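Local coordinates for protein Phenylalanine/tyrosine ammonia-lyase (Rhodosporidium toruloides, PDB 1Y2M) that catalyses the non-oxidative deamination of L-phenylalanine and L-tyrosine to trans-cinnamate and p-coumarate, releasing ammonium, and works as a homotetramer, at residues 228-233 / 243-248; 197-202 / 253-258. All blocks are in the same frame, centred on the assembly; numbering follows the deposited sequence.

Contact 1: residues 228-233 / 243-248; sequences HPDSKV and ILYARE
The Tyr-245 ring meets the 228-233 segment along its CD1-CE1 side: the alpha carbon of Asp-230 lies at the ring edge near the plane, while the carbonyl oxygens of Pro-229 and Ser-231 and the amine of Lys-232 approach obliquely. Pro-229 O comes within 3.2 Å of Tyr-245 CD1. Lys-232 runs alongside the phenol, pointing the same way; its chain bends at chi2 (-87°), which lays CD and CE beside CE1 and ends in a weak hydrogen bond from Lys-232 NZ to Tyr-245 OH (2.8 Å). Asp-230 OD1 forms a long salt bridge with the same amine, and its OD2 is held by Ser-693 and Thr-690 of the second subunit. A phenylalanine in place of Tyr-245 would probably leave the lysine amine without its hydroxyl partner and the end of its chain less fixed beside the ring. The His-228 ring takes the Asp-230 amide at its edge, in plane (His-228 ND1 to Asp-230 N 3.0 Å), within the type I turn from His-228 to Ser-231.

Beyond these side chains the backbones pair. Val-233 and Leu-244 exchange two hydrogen bonds, Val-233 N to Leu-244 O 2.8 Å and Leu-244 N to Val-233 O 3.0 Å. A further bond, Ala-246 N to Ser-231 O at 2.8 Å, carries the ladder into the first residue of the helix. Val-233 CG1 packs on Ala-246 CB at 4.0 Å, and a water links His-228 O with Arg-247 N. Tyr-245 is the N-cap residue, its backbone N donating to Glu-248 OE1 (3.1 Å) from above the carboxylate plane. The whole is the open end of an antiparallel beta hairpin, strands 232-237 and 240-245, whose second strand turns directly into helix 246-252.

Contact 2: residues 197-202 / 253-258; sequences HGITPI and FNLEPV
The side chains of His-197 and Phe-253 pass one another running in opposite senses, their ring planes inclined at 41° and the centroids 5.2 Å apart, an oblique aromatic pair. Each ring receives the other residue's beta carbon over one face. His-197 CB sits 4.2 Å from the centroid of the Phe-253 ring, 27° off its normal, a CH-pi contact; Phe-253 CB in turn lies over a face of the imidazole, displaced toward its rim. The closest approach of the pair is His-197 ND1 to Phe-253 CD1, 3.5 Å. CG of His-197 lies opposite its own carbonyl carbon (chi1 -68°), an orientation in which ND1 comes up against that phenyl carbon.

At CD2 of the imidazole the branched end of Leu-255 crosses at an angle, with Leu-255 CD2 3.9 Å from His-197 CD2. Leu-255 also meets Ile-199 tip to tip, the CD1 methyls of Leu-255 and Ile-199 3.6 Å apart. The same Ile-199 CD1 reaches Phe-253 CD2 at 3.9 Å, an oblique approach to the phenyl, so one methyl touches both residues of 253-258 that carry the contact. Elsewhere Ile-199 packs on Val-233, Val-235 and Phe-194, while Leu-255 rests on Met-250, Phe-194 and Asn-193.

Both segments begin where a helix ends in a Schellman motif, with Gly-198 and Asn-254 at the positive-phi positions. The two helix ends meet mainly through side chains, with no hydrogen bond between the segments, which is consistent with cohesion from dispersion and ring-surface packing, the imidazole included.

Contacts 1 and 2 lie about 9 Å apart, centre to centre, on the same side of the chain's centre. Contact 1 is nested within the loop that contact 2 closes: the chain runs from 197-202 through helix 215-225 and the hairpin, then along helix 246-252 into 253-258. Both reach one three-stranded antiparallel sheet, in which 232-237 is the middle strand, between 200-201 and 240-245. A probable backbone hydrogen bond, Ile-202 N to Lys-232 O (3.0 Å), joins the two contacts, as does packing of Val-233 on Ile-199. Together they tie a small sheet and its flanking helix ends within this mainly helical lyase, away from the annotated substrate-binding residues.

Contact 1: residues 228-233 / 243-248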
ATOM      1  N   HIS B 228       4.311 -40.589   7.055  1.00  7.42           N
ATOM      2  CA  HIS B 228       3.152 -40.229   7.898  1.00  6.14           C
ATOM      3  C   HIS B 228       1.897 -40.803   7.240  1.00  8.47           C
ATOM      4  O   HIS B 228       1.744 -40.722   6.038  1.00  9.62           O
ATOM      5  CB  HIS B 228       3.004 -38.720   7.998  1.00  8.99           C
ATOM      6  CG  HIS B 228       2.025 -38.271   9.038  1.00 11.10           C
ATOM      7  ND1 HIS B 228       0.660 -38.384   8.882  1.00  9.12           N
ATOM      8  CD2 HIS B 228       2.220 -37.632  10.217  1.00  6.54           C
ATOM      9  CE1 HIS B 228       0.058 -37.865   9.939  1.00 11.82           C
ATOM     10  NE2 HIS B 228       0.976 -37.405  10.765  1.00  7.93           N
ATOM     11  N   PRO B 229       0.997 -41.407   8.025  1.00  8.51           N
ATOM     12  CA  PRO B 229      -0.213 -42.005   7.425  1.00  9.29           C
ATOM     13  C   PRO B 229      -1.163 -41.103   6.650  1.00 11.58           C
ATOM     14  O   PRO B 229      -1.984 -41.597   5.858  1.00 10.11           O
ATOM     15  CB  PRO B 229      -0.977 -42.555   8.627  1.00  9.16           C
ATOM     16  CG  PRO B 229      -0.027 -42.577   9.753  1.00 12.49           C
ATOM     17  CD  PRO B 229       1.067 -41.601   9.480  1.00  8.97           C
ATOM     18  N   ASP B 230      -1.081 -39.803   6.890  1.00  9.43           N
ATOM     19  CA  ASP B 230      -1.960 -38.805   6.252  1.00 10.23           C
ATOM     20  C   ASP B 230      -1.184 -37.911   5.317  1.00 11.22           C
ATOM     21  O   ASP B 230      -1.671 -36.865   4.924  1.00 12.41           O
ATOM     22  CB  ASP B 230      -2.655 -37.950   7.340  1.00 11.36           C
ATOM     23  CG  ASP B 230      -3.825 -37.167   6.816  1.00 16.76           C
ATOM     24  OD1 ASP B 230      -4.432 -37.578   5.806  1.00 12.41           O
ATOM     25  OD2 ASP B 230      -4.148 -36.118   7.408  1.00 10.60           O
ATOM     26  N   SER B 231       0.019 -38.311   4.937  1.00 10.64           N
ATOM     27  CA  SER B 231       0.815 -37.560   3.973  1.00 11.85           C
ATOM     28  C   SER B 231       0.520 -37.995   2.527  1.00  7.86           C
ATOM     29  O   SER B 231       0.489 -39.191   2.225  1.00  9.24           O
ATOM     30  CB  SER B 231       2.307 -37.710   4.311  1.00 10.81           C
ATOM     31  OG  SER B 231       3.103 -37.378   3.203  1.00 14.38           O
ATOM     32  N   LYS B 232       0.280 -37.007   1.656  1.00 10.79           N
ATOM     33  CA  LYS B 232      -0.017 -37.247   0.231  1.00 10.56           C
ATOM     34  C   LYS B 232       1.118 -36.741  -0.644  1.00  9.93           C
ATOM     35  O   LYS B 232       1.745 -35.726  -0.346  1.00  7.34           O
ATOM     36  CB  LYS B 232      -1.350 -36.593  -0.180  1.00 12.90           C
ATOM     37  CG  LYS B 232      -2.402 -36.452   0.945  1.00 32.09           C
ATOM     38  CD  LYS B 232      -3.301 -37.619   1.148  1.00 35.51           C
ATOM     39  CE  LYS B 232      -4.420 -37.227   2.165  1.00 36.92           C
ATOM     40  NZ  LYS B 232      -5.626 -38.174   2.147  1.00 44.48           N
ATOM     41  N   VAL B 233       1.359 -37.437  -1.757  1.00  7.03           N
ATOM     42  CA  VAL B 233       2.403 -37.052  -2.695  1.00  8.65           C
ATOM     43  C   VAL B 233       1.899 -37.196  -4.106  1.00  8.46           C
ATOM     44  O   VAL B 233       0.974 -37.947  -4.364  1.00 10.52           O
ATOM     45  CB  VAL B 233       3.694 -37.916  -2.490  1.00  9.80           C
ATOM     46  CG1 VAL B 233       4.203 -37.762  -1.059  1.00 10.07           C
ATOM     47  CG2 VAL B 233       3.392 -39.387  -2.842  1.00  7.53           C
ATOM     48  N   ILE B 243      -2.247 -38.705  -7.117  1.00 11.83           N
ATOM     49  CA  ILE B 243      -1.950 -38.319  -5.742  1.00 11.47           C
ATOM     50  C   ILE B 243      -2.218 -39.507  -4.861  1.00 11.05           C
ATOM     51  O   ILE B 243      -3.324 -40.006  -4.803  1.00 13.30           O
ATOM     52  CB  ILE B 243      -2.754 -37.084  -5.263  1.00 13.16           C
ATOM     53  CG1 ILE B 243      -2.346 -35.841  -6.080  1.00 14.26           C
ATOM     54  CG2 ILE B 243      -2.449 -36.764  -3.772  1.00 11.47           C
ATOM     55  CD1 ILE B 243      -3.290 -34.640  -5.932  1.00 18.90           C
ATOM     56  N   LEU B 244      -1.175 -39.987  -4.193  1.00  8.70           N
ATOM     57  CA  LEU B 244      -1.208 -41.169  -3.384  1.00 11.34           C
ATOM     58  C   LEU B 244      -0.704 -40.885  -1.959  1.00  6.76           C
ATOM     59  O   LEU B 244      -0.027 -39.885  -1.693  1.00  8.18           O
ATOM     60  CB  LEU B 244      -0.261 -42.204  -4.006  1.00  9.77           C
ATOM     61  CG  LEU B 244      -0.420 -42.587  -5.461  1.00  9.95           C
ATOM     62  CD1 LEU B 244       0.691 -43.503  -5.891  1.00 12.96           C
ATOM     63  CD2 LEU B 244      -1.776 -43.244  -5.683  1.00 16.91           C
ATOM     64  N   TYR B 245      -1.040 -41.754  -1.034  1.00  9.50           N
ATOM     65  CA  TYR B 245      -0.393 -41.686   0.256  1.00 10.74           C
ATOM     66  C   TYR B 245       1.097 -41.906   0.070  1.00 12.37           C
ATOM     67  O   TYR B 245       1.537 -42.664  -0.822  1.00  7.75           O
ATOM     68  CB  TYR B 245      -0.990 -42.674   1.240  1.00  9.33           C
ATOM     69  CG  TYR B 245      -2.333 -42.205   1.694  1.00 10.33           C
ATOM     70  CD1 TYR B 245      -2.451 -41.229   2.691  1.00 18.42           C
ATOM     71  CD2 TYR B 245      -3.496 -42.710   1.106  1.00 23.17           C
ATOM     72  CE1 TYR B 245      -3.738 -40.745   3.073  1.00 24.04           C
ATOM     73  CE2 TYR B 245      -4.755 -42.254   1.481  1.00 22.25           C
ATOM     74  CZ  TYR B 245      -4.876 -41.297   2.469  1.00 21.37           C
ATOM     75  OH  TYR B 245      -6.143 -40.858   2.859  1.00 22.95           O
ATOM     76  N   ALA B 246       1.887 -41.240   0.915  1.00  7.51           N
ATOM     77  CA  ALA B 246       3.349 -41.300   0.784  1.00  9.15           C
ATOM     78  C   ALA B 246       3.850 -42.735   0.792  1.00  7.44           C
ATOM     79  O   ALA B 246       4.698 -43.079  -0.027  1.00  8.95           O
ATOM     80  CB  ALA B 246       4.035 -40.526   1.852  1.00 10.58           C
ATOM     81  N   ARG B 247       3.348 -43.568   1.707  1.00  8.20           N
ATOM     82  CA  ARG B 247       3.803 -44.988   1.725  1.00  8.88           C
ATOM     83  C   ARG B 247       3.475 -45.772   0.467  1.00 10.82           C
ATOM     84  O   ARG B 247       4.283 -46.544  -0.003  1.00  9.84           O
ATOM     85  CB  ARG B 247       3.279 -45.705   2.966  1.00  8.55           C
ATOM     86  CG  ARG B 247       4.005 -45.243   4.207  1.00 14.92           C
ATOM     87  CD  ARG B 247       3.549 -45.988   5.397  1.00 14.76           C
ATOM     88  NE  ARG B 247       4.335 -45.569   6.544  1.00 12.43           N
ATOM     89  CZ  ARG B 247       5.372 -46.219   7.053  1.00 16.01           C
ATOM     90  NH1 ARG B 247       5.750 -47.418   6.608  1.00 11.15           N
ATOM     91  NH2 ARG B 247       6.004 -45.697   8.083  1.00 15.01           N
ATOM     92  N   GLU B 248       2.305 -45.543  -0.119  1.00 10.72           N
ATOM     93  CA  GLU B 248       1.963 -46.156  -1.405  1.00 11.19           C
ATOM     94  C   GLU B 248       2.956 -45.737  -2.487  1.00  7.83           C
ATOM     95  O   GLU B 248       3.453 -46.595  -3.252  1.00 11.43           O
ATOM     96  CB  GLU B 248       0.558 -45.771  -1.838  1.00 12.88           C
ATOM     97  CG  GLU B 248      -0.494 -46.241  -0.900  1.00 18.16           C
ATOM     98  CD  GLU B 248      -1.884 -45.674  -1.210  1.00 18.06           C
ATOM     99  OE1 GLU B 248      -2.058 -44.574  -1.819  1.00 18.88           O
ATOM    100  OE2 GLU B 248      -2.842 -46.332  -0.756  1.00 24.94           O
TER
HETATM  101  O   HOH W   1       1.696 -42.661   3.953  1.00 10.88           O

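Contact 2: residues 197-202 / 253-258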
ATOM      1  N   HIS B 197      12.952 -39.834  -8.426  1.00  9.69           N
ATOM      2  CA  HIS B 197      11.797 -40.655  -8.825  1.00  8.80           C
ATOM      3  C   HIS B 197      10.531 -39.805  -9.061  1.00 10.14           C
ATOM      4  O   HIS B 197       9.472 -40.357  -9.329  1.00 14.01           O
ATOM      5  CB  HIS B 197      11.516 -41.722  -7.771  1.00 10.04           C
ATOM      6  CG  HIS B 197      12.584 -42.767  -7.674  1.00 13.70           C
ATOM      7  ND1 HIS B 197      12.859 -43.632  -8.707  1.00 18.57           N
ATOM      8  CD2 HIS B 197      13.479 -43.049  -6.700  1.00 17.72           C
ATOM      9  CE1 HIS B 197      13.858 -44.427  -8.355  1.00 17.72           C
ATOM     10  NE2 HIS B 197      14.258 -44.091  -7.143  1.00 17.74           N
ATOM     11  N   GLY B 198      10.635 -38.477  -9.013  1.00  9.26           N
ATOM     12  CA  GLY B 198       9.520 -37.618  -9.313  1.00  9.91           C
ATOM     13  C   GLY B 198       8.362 -37.753  -8.348  1.00  9.51           C
ATOM     14  O   GLY B 198       7.169 -37.652  -8.754  1.00 10.30           O
ATOM     15  N   ILE B 199       8.693 -37.949  -7.078  1.00  9.41           N
ATOM     16  CA  ILE B 199       7.680 -37.967  -5.987  1.00  8.43           C
ATOM     17  C   ILE B 199       7.715 -36.587  -5.346  1.00  9.81           C
ATOM     18  O   ILE B 199       8.755 -36.184  -4.850  1.00  9.46           O
ATOM     19  CB  ILE B 199       8.017 -39.018  -4.944  1.00 10.33           C
ATOM     20  CG1 ILE B 199       8.063 -40.412  -5.573  1.00  9.57           C
ATOM     21  CG2 ILE B 199       6.967 -38.943  -3.833  1.00 10.19           C
ATOM     22  CD1 ILE B 199       8.627 -41.444  -4.653  1.00 11.48           C
ATOM     23  N   THR B 200       6.614 -35.843  -5.397  1.00  8.27           N
ATOM     24  CA  THR B 200       6.588 -34.462  -4.929  1.00  7.45           C
ATOM     25  C   THR B 200       5.453 -34.320  -3.917  1.00  7.08           C
ATOM     26  O   THR B 200       4.275 -34.553  -4.236  1.00  9.15           O
ATOM     27  CB  THR B 200       6.364 -33.431  -6.062  1.00  9.23           C
ATOM     28  OG1 THR B 200       7.260 -33.642  -7.154  1.00  9.83           O
ATOM     29  CG2 THR B 200       6.606 -32.032  -5.539  1.00 10.00           C
ATOM     30  N   PRO B 201       5.835 -34.047  -2.656  1.00  9.18           N
ATOM     31  CA  PRO B 201       4.844 -33.874  -1.627  1.00  7.04           C
ATOM     32  C   PRO B 201       3.806 -32.821  -1.960  1.00  7.54           C
ATOM     33  O   PRO B 201       4.130 -31.789  -2.527  1.00  8.84           O
ATOM     34  CB  PRO B 201       5.668 -33.478  -0.415  1.00  7.71           C
ATOM     35  CG  PRO B 201       6.985 -34.153  -0.607  1.00  7.97           C
ATOM     36  CD  PRO B 201       7.209 -34.027  -2.108  1.00 10.92           C
ATOM     37  N   ILE B 202       2.580 -33.093  -1.562  1.00  8.10           N
ATOM     38  CA  ILE B 202       1.502 -32.143  -1.690  1.00  9.19           C
ATOM     39  C   ILE B 202       1.541 -31.302  -0.410  1.00  9.84           C
ATOM     40  O   ILE B 202       1.409 -31.839   0.707  1.00 11.01           O
ATOM     41  CB  ILE B 202       0.142 -32.867  -1.840  1.00 10.25           C
ATOM     42  CG1 ILE B 202       0.099 -33.625  -3.140  1.00 10.67           C
ATOM     43  CG2 ILE B 202      -1.022 -31.896  -1.727  1.00 11.03           C
ATOM     44  CD1 ILE B 202       0.264 -32.800  -4.377  1.00 14.45           C
ATOM     45  N   PHE B 253       8.221 -47.388  -5.781  1.00 22.76           N
ATOM     46  CA  PHE B 253       9.618 -47.162  -6.135  1.00 22.42           C
ATOM     47  C   PHE B 253      10.590 -47.925  -5.261  1.00 23.25           C
ATOM     48  O   PHE B 253      11.779 -47.720  -5.380  1.00 28.20           O
ATOM     49  CB  PHE B 253       9.872 -45.634  -6.169  1.00 24.90           C
ATOM     50  CG  PHE B 253       9.075 -44.943  -7.237  1.00 22.08           C
ATOM     51  CD1 PHE B 253       9.555 -44.885  -8.519  1.00 29.79           C
ATOM     52  CD2 PHE B 253       7.808 -44.488  -6.988  1.00 26.79           C
ATOM     53  CE1 PHE B 253       8.828 -44.332  -9.509  1.00 24.92           C
ATOM     54  CE2 PHE B 253       7.058 -43.917  -7.984  1.00 35.72           C
ATOM     55  CZ  PHE B 253       7.570 -43.834  -9.254  1.00 32.32           C
ATOM     56  N   ASN B 254      10.095 -48.867  -4.443  1.00 21.06           N
ATOM     57  CA  ASN B 254      10.866 -49.579  -3.406  1.00 21.63           C
ATOM     58  C   ASN B 254      11.741 -48.687  -2.501  1.00 19.86           C
ATOM     59  O   ASN B 254      12.851 -49.058  -2.105  1.00 19.85           O
ATOM     60  CB  ASN B 254      11.684 -50.787  -3.947  1.00 25.03           C
ATOM     61  CG  ASN B 254      11.996 -51.854  -2.825  1.00 27.83           C
ATOM     62  OD1 ASN B 254      11.231 -52.012  -1.854  1.00 40.89           O
ATOM     63  ND2 ASN B 254      13.126 -52.565  -2.963  1.00 38.68           N
ATOM     64  N   LEU B 255      11.190 -47.540  -2.122  1.00 13.32           N
ATOM     65  CA  LEU B 255      11.864 -46.622  -1.223  1.00 13.11           C
ATOM     66  C   LEU B 255      11.394 -46.899   0.197  1.00 13.37           C
ATOM     67  O   LEU B 255      10.213 -47.176   0.419  1.00 16.99           O
ATOM     68  CB  LEU B 255      11.516 -45.179  -1.604  1.00  8.78           C
ATOM     69  CG  LEU B 255      11.845 -44.747  -3.026  1.00  9.21           C
ATOM     70  CD1 LEU B 255      11.399 -43.308  -3.266  1.00 11.19           C
ATOM     71  CD2 LEU B 255      13.340 -44.907  -3.284  1.00 13.74           C
ATOM     72  N   GLU B 256      12.308 -46.811   1.149  1.00 11.22           N
ATOM     73  CA  GLU B 256      11.990 -47.039   2.543  1.00 14.27           C
ATOM     74  C   GLU B 256      11.736 -45.735   3.285  1.00 12.22           C
ATOM     75  O   GLU B 256      12.563 -44.848   3.243  1.00 11.75           O
ATOM     76  CB  GLU B 256      13.152 -47.732   3.233  1.00 15.23           C
ATOM     77  CG  GLU B 256      12.924 -47.942   4.709  1.00 21.48           C
ATOM     78  CD  GLU B 256      13.858 -48.954   5.315  1.00 20.24           C
ATOM     79  OE1 GLU B 256      14.369 -49.802   4.557  1.00 21.18           O
ATOM     80  OE2 GLU B 256      14.070 -48.899   6.545  1.00 33.98           O
ATOM     81  N   PRO B 257      10.596 -45.638   4.006  1.00 13.93           N
ATOM     82  CA  PRO B 257      10.342 -44.497   4.914  1.00 13.66           C
ATOM     83  C   PRO B 257      11.456 -44.370   5.924  1.00 12.76           C
ATOM     84  O   PRO B 257      11.951 -45.392   6.415  1.00 13.22           O
ATOM     85  CB  PRO B 257       9.057 -44.892   5.637  1.00 16.99           C
ATOM     86  CG  PRO B 257       8.377 -45.829   4.691  1.00 17.11           C
ATOM     87  CD  PRO B 257       9.464 -46.571   3.961  1.00 14.81           C
ATOM     88  N   VAL B 258      11.864 -43.147   6.201  1.00 10.99           N
ATOM     89  CA  VAL B 258      12.820 -42.890   7.274  1.00  9.96           C
ATOM     90  C   VAL B 258      12.092 -42.713   8.587  1.00 12.80           C
ATOM     91  O   VAL B 258      10.925 -42.305   8.601  1.00 11.72           O
ATOM     92  CB  VAL B 258      13.689 -41.630   7.015  1.00 14.09           C
ATOM     93  CG1 VAL B 258      14.617 -41.876   5.833  1.00 15.24           C
ATOM     94  CG2 VAL B 258      12.868 -40.433   6.798  1.00 14.52           C
TER